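Local atomic coordinates of bsobi restriction endonuclease (Geobacillus stearothermophilus, PDB entry 1DC1), a protein that recognises the degenerate double-stranded DNA sequence 5'-CYCGRG-3' as a homodimeric type II restriction endonuclease and cleaves it after the first cytosine. Residues Asp61-Tyr64 against Ile68-Ala71; Tyr74-Ser79 against Lys92-Asn97. One frame throughout, in Å; residues are numbered along the deposited sequence.

Interaction 1. Residues Asp61-Tyr64 against Ile68-Ala71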
loop_
_atom_site.group_PDB
_atom_site.type_symbol
_atom_site.label_atom_id
_atom_site.label_comp_id
_atom_site.label_asym_id
_atom_site.label_seq_id
_atom_site.Cartn_x
_atom_site.Cartn_y
_atom_site.Cartn_z
ATOM N N ASP D 61 3.017 -10.148 36.735
ATOM C CA ASP D 61 1.692 -10.605 37.117
ATOM C C ASP D 61 0.729 -10.593 35.929
ATOM O O ASP D 61 -0.256 -11.336 35.923
ATOM C CB ASP D 61 1.132 -9.730 38.248
ATOM C CG ASP D 61 1.731 -10.056 39.620
ATOM O OD1 ASP D 61 2.274 -11.176 39.804
ATOM O OD2 ASP D 61 1.643 -9.168 40.504
ATOM N N LEU D 62 1.025 -9.766 34.927
ATOM C CA LEU D 62 0.174 -9.646 33.729
ATOM C C LEU D 62 0.087 -10.989 32.985
ATOM O O LEU D 62 -0.905 -11.255 32.295
ATOM C CB LEU D 62 0.706 -8.504 32.798
ATOM C CG LEU D 62 0.801 -7.056 33.373
ATOM C CD1 LEU D 62 1.657 -6.150 32.510
ATOM C CD2 LEU D 62 -0.607 -6.484 33.507
ATOM N N LEU D 63 1.113 -11.822 33.155
ATOM C CA LEU D 63 1.155 -13.130 32.516
ATOM C C LEU D 63 0.057 -14.071 33.012
ATOM O O LEU D 63 -0.249 -15.083 32.381
ATOM C CB LEU D 63 2.499 -13.764 32.777
ATOM C CG LEU D 63 3.616 -12.987 32.113
ATOM C CD1 LEU D 63 5.003 -13.513 32.514
ATOM C CD2 LEU D 63 3.380 -13.131 30.623
ATOM N N TYR D 64 -0.525 -13.753 34.158
ATOM C CA TYR D 64 -1.570 -14.611 34.714
ATOM C C TYR D 64 -3.002 -14.183 34.439
ATOM O O TYR D 64 -3.944 -14.885 34.793
ATOM C CB TYR D 64 -1.364 -14.781 36.213
ATOM C CG TYR D 64 0.034 -15.203 36.508
ATOM C CD1 TYR D 64 0.599 -16.274 35.823
ATOM C CD2 TYR D 64 0.822 -14.478 37.388
ATOM C CE1 TYR D 64 1.914 -16.604 35.994
ATOM C CE2 TYR D 64 2.132 -14.788 37.579
ATOM C CZ TYR D 64 2.688 -15.852 36.875
ATOM O OH TYR D 64 4.034 -16.140 37.012
ATOM N N ILE D 68 -6.216 -10.948 28.927
ATOM C CA ILE D 68 -5.455 -9.907 28.284
ATOM C C ILE D 68 -4.235 -10.398 27.481
ATOM O O ILE D 68 -3.470 -9.579 26.942
ATOM C CB ILE D 68 -4.943 -8.902 29.326
ATOM C CG1 ILE D 68 -3.924 -9.565 30.215
ATOM C CG2 ILE D 68 -6.108 -8.334 30.166
ATOM C CD1 ILE D 68 -3.237 -8.549 31.122
ATOM N N GLN D 69 -4.036 -11.706 27.376
ATOM C CA GLN D 69 -2.857 -12.182 26.632
ATOM C C GLN D 69 -2.782 -11.770 25.163
ATOM O O GLN D 69 -1.687 -11.494 24.659
ATOM C CB GLN D 69 -2.675 -13.706 26.761
ATOM C CG GLN D 69 -2.490 -14.211 28.224
ATOM C CD GLN D 69 -1.437 -13.439 29.015
ATOM O OE1 GLN D 69 -0.219 -13.514 28.721
ATOM N NE2 GLN D 69 -1.897 -12.665 30.017
ATOM N N ASP D 70 -3.905 -11.698 24.461
ATOM C CA ASP D 70 -3.852 -11.279 23.063
ATOM C C ASP D 70 -3.449 -9.821 22.962
ATOM O O ASP D 70 -2.647 -9.451 22.101
ATOM C CB ASP D 70 -5.200 -11.562 22.413
ATOM C CG ASP D 70 -5.507 -13.067 22.365
ATOM O OD1 ASP D 70 -4.644 -13.864 21.936
ATOM O OD2 ASP D 70 -6.602 -13.465 22.770
ATOM N N ALA D 71 -3.986 -9.006 23.868
ATOM C CA ALA D 71 -3.668 -7.573 23.955
ATOM C C ALA D 71 -2.155 -7.426 24.264
ATOM O O ALA D 71 -1.467 -6.582 23.688
ATOM C CB ALA D 71 -4.502 -6.912 25.056
#

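Interaction 2. Residues Tyr74-Ser79 against Lys92-Asn97. With nucleotides of chain B.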
loop_
_atom_site.group_PDB
_atom_site.type_symbol
_atom_site.label_atom_id
_atom_site.label_comp_id
_atom_site.label_asym_id
_atom_site.label_seq_id
_atom_site.Cartn_x
_atom_site.Cartn_y
_atom_site.Cartn_z
ATOM N N TYR D 74 -0.269 -8.131 21.188
ATOM C CA TYR D 74 -0.345 -7.004 20.289
ATOM C C TYR D 74 0.544 -5.845 20.733
ATOM O O TYR D 74 1.279 -5.275 19.915
ATOM C CB TYR D 74 -1.799 -6.532 20.126
ATOM C CG TYR D 74 -2.047 -5.964 18.724
ATOM C CD1 TYR D 74 -1.582 -4.675 18.376
ATOM C CD2 TYR D 74 -2.659 -6.738 17.721
ATOM C CE1 TYR D 74 -1.714 -4.169 17.048
ATOM C CE2 TYR D 74 -2.796 -6.246 16.416
ATOM C CZ TYR D 74 -2.307 -4.956 16.103
ATOM O OH TYR D 74 -2.366 -4.479 14.837
ATOM N N ALA D 75 0.478 -5.502 22.020
ATOM C CA ALA D 75 1.286 -4.420 22.599
ATOM C C ALA D 75 2.789 -4.692 22.498
ATOM O O ALA D 75 3.579 -3.746 22.533
ATOM C CB ALA D 75 0.892 -4.171 24.076
ATOM N N SER D 76 3.166 -5.972 22.367
ATOM C CA SER D 76 4.556 -6.393 22.252
ATOM C C SER D 76 5.101 -6.170 20.847
ATOM O O SER D 76 6.249 -6.479 20.570
ATOM C CB SER D 76 4.730 -7.858 22.701
ATOM O OG SER D 76 4.599 -8.775 21.630
ATOM N N GLY D 77 4.289 -5.604 19.956
ATOM C CA GLY D 77 4.759 -5.298 18.618
ATOM C C GLY D 77 4.380 -6.271 17.533
ATOM O O GLY D 77 4.948 -6.188 16.436
ATOM N N ILE D 78 3.433 -7.168 17.830
ATOM C CA ILE D 78 2.976 -8.176 16.888
ATOM C C ILE D 78 1.575 -7.904 16.279
ATOM O O ILE D 78 0.551 -8.045 16.956
ATOM C CB ILE D 78 3.014 -9.595 17.559
ATOM C CG1 ILE D 78 4.385 -9.851 18.221
ATOM C CG2 ILE D 78 2.650 -10.673 16.508
ATOM C CD1 ILE D 78 5.566 -9.774 17.277
ATOM N N SER D 79 1.562 -7.523 15.004
ATOM C CA SER D 79 0.319 -7.247 14.305
ATOM C C SER D 79 -0.422 -8.571 14.095
ATOM O O SER D 79 0.171 -9.626 14.125
ATOM C CB SER D 79 0.608 -6.609 12.952
ATOM O OG SER D 79 1.270 -7.555 12.108
ATOM N N LYS D 92 5.108 -16.109 23.098
ATOM C CA LYS D 92 5.438 -15.983 24.514
ATOM C C LYS D 92 6.721 -15.185 24.663
ATOM O O LYS D 92 6.839 -14.327 25.535
ATOM C CB LYS D 92 5.524 -17.365 25.133
ATOM C CG LYS D 92 4.132 -17.994 25.128
ATOM C CD LYS D 92 3.903 -18.900 26.295
ATOM C CE LYS D 92 2.556 -19.565 26.150
ATOM N NZ LYS D 92 2.369 -20.457 27.309
ATOM N N GLU D 93 7.656 -15.412 23.755
ATOM C CA GLU D 93 8.893 -14.693 23.811
ATOM C C GLU D 93 8.659 -13.200 23.577
ATOM O O GLU D 93 9.231 -12.372 24.261
ATOM C CB GLU D 93 9.810 -15.266 22.773
ATOM C CG GLU D 93 11.194 -15.461 23.244
ATOM C CD GLU D 93 12.108 -15.743 22.072
ATOM O OE1 GLU D 93 11.980 -16.863 21.479
ATOM O OE2 GLU D 93 12.929 -14.837 21.749
ATOM N N SER D 94 7.818 -12.870 22.615
ATOM C CA SER D 94 7.518 -11.478 22.322
ATOM C C SER D 94 6.909 -10.819 23.562
ATOM O O SER D 94 7.229 -9.685 23.885
ATOM C CB SER D 94 6.491 -11.364 21.156
ATOM O OG SER D 94 6.432 -10.034 20.628
ATOM N N ILE D 95 6.016 -11.528 24.245
ATOM C CA ILE D 95 5.382 -10.942 25.417
ATOM C C ILE D 95 6.427 -10.736 26.507
ATOM O O ILE D 95 6.423 -9.708 27.165
ATOM C CB ILE D 95 4.181 -11.803 25.934
ATOM C CG1 ILE D 95 3.011 -11.760 24.936
ATOM C CG2 ILE D 95 3.693 -11.264 27.301
ATOM C CD1 ILE D 95 1.949 -12.812 25.201
ATOM N N ASN D 96 7.332 -11.692 26.690
ATOM C CA ASN D 96 8.382 -11.514 27.693
ATOM C C ASN D 96 9.267 -10.313 27.351
ATOM O O ASN D 96 9.704 -9.576 28.242
ATOM C CB ASN D 96 9.219 -12.794 27.833
ATOM C CG ASN D 96 8.395 -13.959 28.399
ATOM O OD1 ASN D 96 7.439 -13.755 29.177
ATOM N ND2 ASN D 96 8.748 -15.185 28.001
ATOM N N ASN D 97 9.499 -10.087 26.064
ATOM C CA ASN D 97 10.332 -8.958 25.663
ATOM C C ASN D 97 9.655 -7.666 26.072
ATOM O O ASN D 97 10.301 -6.734 26.537
ATOM C CB ASN D 97 10.560 -8.995 24.162
ATOM C CG ASN D 97 11.477 -10.149 23.744
ATOM O OD1 ASN D 97 12.251 -10.682 24.570
ATOM N ND2 ASN D 97 11.391 -10.549 22.463
ATOM P P DA B 9 2.278 -5.232 9.602
ATOM O OP1 DA B 9 3.310 -4.269 10.069
ATOM O OP2 DA B 9 2.517 -6.685 9.819
ATOM O "O5'" DA B 9 0.816 -4.861 10.169
ATOM C "C5'" DA B 9 0.504 -3.566 10.776
ATOM C "C4'" DA B 9 -0.887 -3.122 10.389
ATOM O "O4'" DA B 9 -0.914 -2.503 9.088
ATOM C "C3'" DA B 9 -1.942 -4.214 10.303
ATOM O "O3'" DA B 9 -2.370 -4.614 11.608
ATOM C "C2'" DA B 9 -3.017 -3.559 9.445
ATOM C "C1'" DA B 9 -2.187 -2.715 8.480
ATOM N N9 DA B 9 -1.958 -3.407 7.209
ATOM C C8 DA B 9 -0.993 -4.358 6.925
ATOM N N7 DA B 9 -1.055 -4.814 5.700
ATOM C C5 DA B 9 -2.117 -4.122 5.128
ATOM C C6 DA B 9 -2.694 -4.145 3.837
ATOM N N6 DA B 9 -2.269 -4.905 2.832
ATOM N N1 DA B 9 -3.739 -3.338 3.617
ATOM C C2 DA B 9 -4.187 -2.555 4.607
ATOM N N3 DA B 9 -3.739 -2.437 5.840
ATOM C C4 DA B 9 -2.687 -3.254 6.045
ATOM P P DG B 10 -3.357 -5.865 11.774
ATOM O OP1 DG B 10 -3.395 -6.129 13.238
ATOM O OP2 DG B 10 -2.931 -6.940 10.851
ATOM O "O5'" DG B 10 -4.749 -5.216 11.364
ATOM C "C5'" DG B 10 -5.809 -5.975 10.823
ATOM C "C4'" DG B 10 -6.626 -5.102 9.893
ATOM O "O4'" DG B 10 -5.770 -4.568 8.866
ATOM C "C3'" DG B 10 -7.679 -5.916 9.156
ATOM O "O3'" DG B 10 -8.906 -5.788 9.825
ATOM C "C2'" DG B 10 -7.767 -5.283 7.786
ATOM C "C1'" DG B 10 -6.355 -4.764 7.574
ATOM N N9 DG B 10 -5.492 -5.669 6.827
ATOM C C8 DG B 10 -4.332 -6.259 7.284
ATOM N N7 DG B 10 -3.709 -6.938 6.363
ATOM C C5 DG B 10 -4.520 -6.810 5.235
ATOM C C6 DG B 10 -4.349 -7.326 3.891
ATOM O O6 DG B 10 -3.454 -8.057 3.454
ATOM N N1 DG B 10 -5.393 -6.919 3.043
ATOM C C2 DG B 10 -6.499 -6.184 3.447
ATOM N N2 DG B 10 -7.443 -5.938 2.486
ATOM N N3 DG B 10 -6.677 -5.729 4.699
ATOM C C4 DG B 10 -5.644 -6.059 5.520
HETATM O O HOH W 1 8.398 -7.894 21.978
#

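Interaction 1. Residues Asp61-Tyr64 against Ile68-Ala71
The carboxamide nitrogen of Gln69 is gripped by two backbone carbonyls of the loop before its helix: Gln69 NE2 donates to Leu62 O at 2.9 Å and also to the oxygen of Leu65. The bond to Leu62 is moderately bent, with an N-H...O angle of 146°. Leu62 O lies nearly in the amide plane of Gln69, whereas the donor sits 16° off the carbonyl plane of Leu62. A bend at chi2 (-49°) brings NE2 back to the carbonyl of Leu62, bonding the first turn of the helix to the chain before it. The other end of the same amide meets a methyl group, Gln69 OE1 lying 4.1 Å from Leu63 CD2, with the two side chains crossing at about a right angle. On the buried side Ile68 CD1 comes within 3.8 Å of Leu62 O and 4.1 Å of Leu62 CD2, which places this methyl beside the bonded carbonyl; Leu62 and Ile68 are likewise roughly perpendicular. Within 61-64, Tyr64 N bonds to Asp61 O at 3.0 Å. Around this short connection Leu62 packs on Leu103 of helix 88-103 and on Phe110 and Leu114 of helix 110-152, Leu63 rests on Asn96 and Ile99 of helix 88-103, and Ile68 packs on Leu49 and Ala52 of helix 21-53, at whose end the loop to helix 69-75 begins.

Interaction 2. Residues Tyr74-Ser79 against Lys92-Asn97
Ser76 and Ser94 point their CB atoms at each other's segment where helix 69-75 runs out beside helix 88-103. With chi1 at -165°, Ser94 OG stands opposite its own backbone N and is turned to Ser76 OG; the modelled separation of 2.4 Å leaves a bond between these hydroxyls doubtful. The other partner of Ser76 OG is the oxygen of Leu73. A water joins the two serines, donating to Ser76 O and Ser94 O, each at 2.9 Å, and accepting from Ser94 OG. Ile78 also approaches that hydroxyl, its CG1 lying 3.2 Å from Ser94 OG. Between Ser76 and Ile78, Gly77 closes the helix in a Schellman motif, its positive phi (100°) suited to glycine. The Tyr74 ring has Ile78 O over one face, toward the rim, and OP1 of DG10 of chain B at its edge, in plane; Tyr74 OH donates to that OP1 at 2.5 Å. Ser79 OG bonds to OP2 of DA9 of chain B at 2.7 Å and also caps Ala82 N. Asn36 of the second subunit bonds to Ser76 O. Both DNA-bound hydroxyls meet phosphates rather than bases, and probably help position the backbone without reading the sequence.

The two contacts follow one another along the chain and share helix 69-75: interaction 1 holds its beginning, interaction 2 its end. Their centres lie 11 Å apart, on the same side of the chain's centre and far from it, in a helical region remote from the mixed beta sheet. They touch directly, Leu63 CD2 packing against Ile95 CG2 at 3.8 Å, so helix 88-103 borders both. Interaction 1 comes no nearer than about 9 Å (nearest atom) to the DNA, whereas interaction 2, at the C-terminal end of helix 69-75, carries contacts to the DNA backbone and to the second subunit of the dimer.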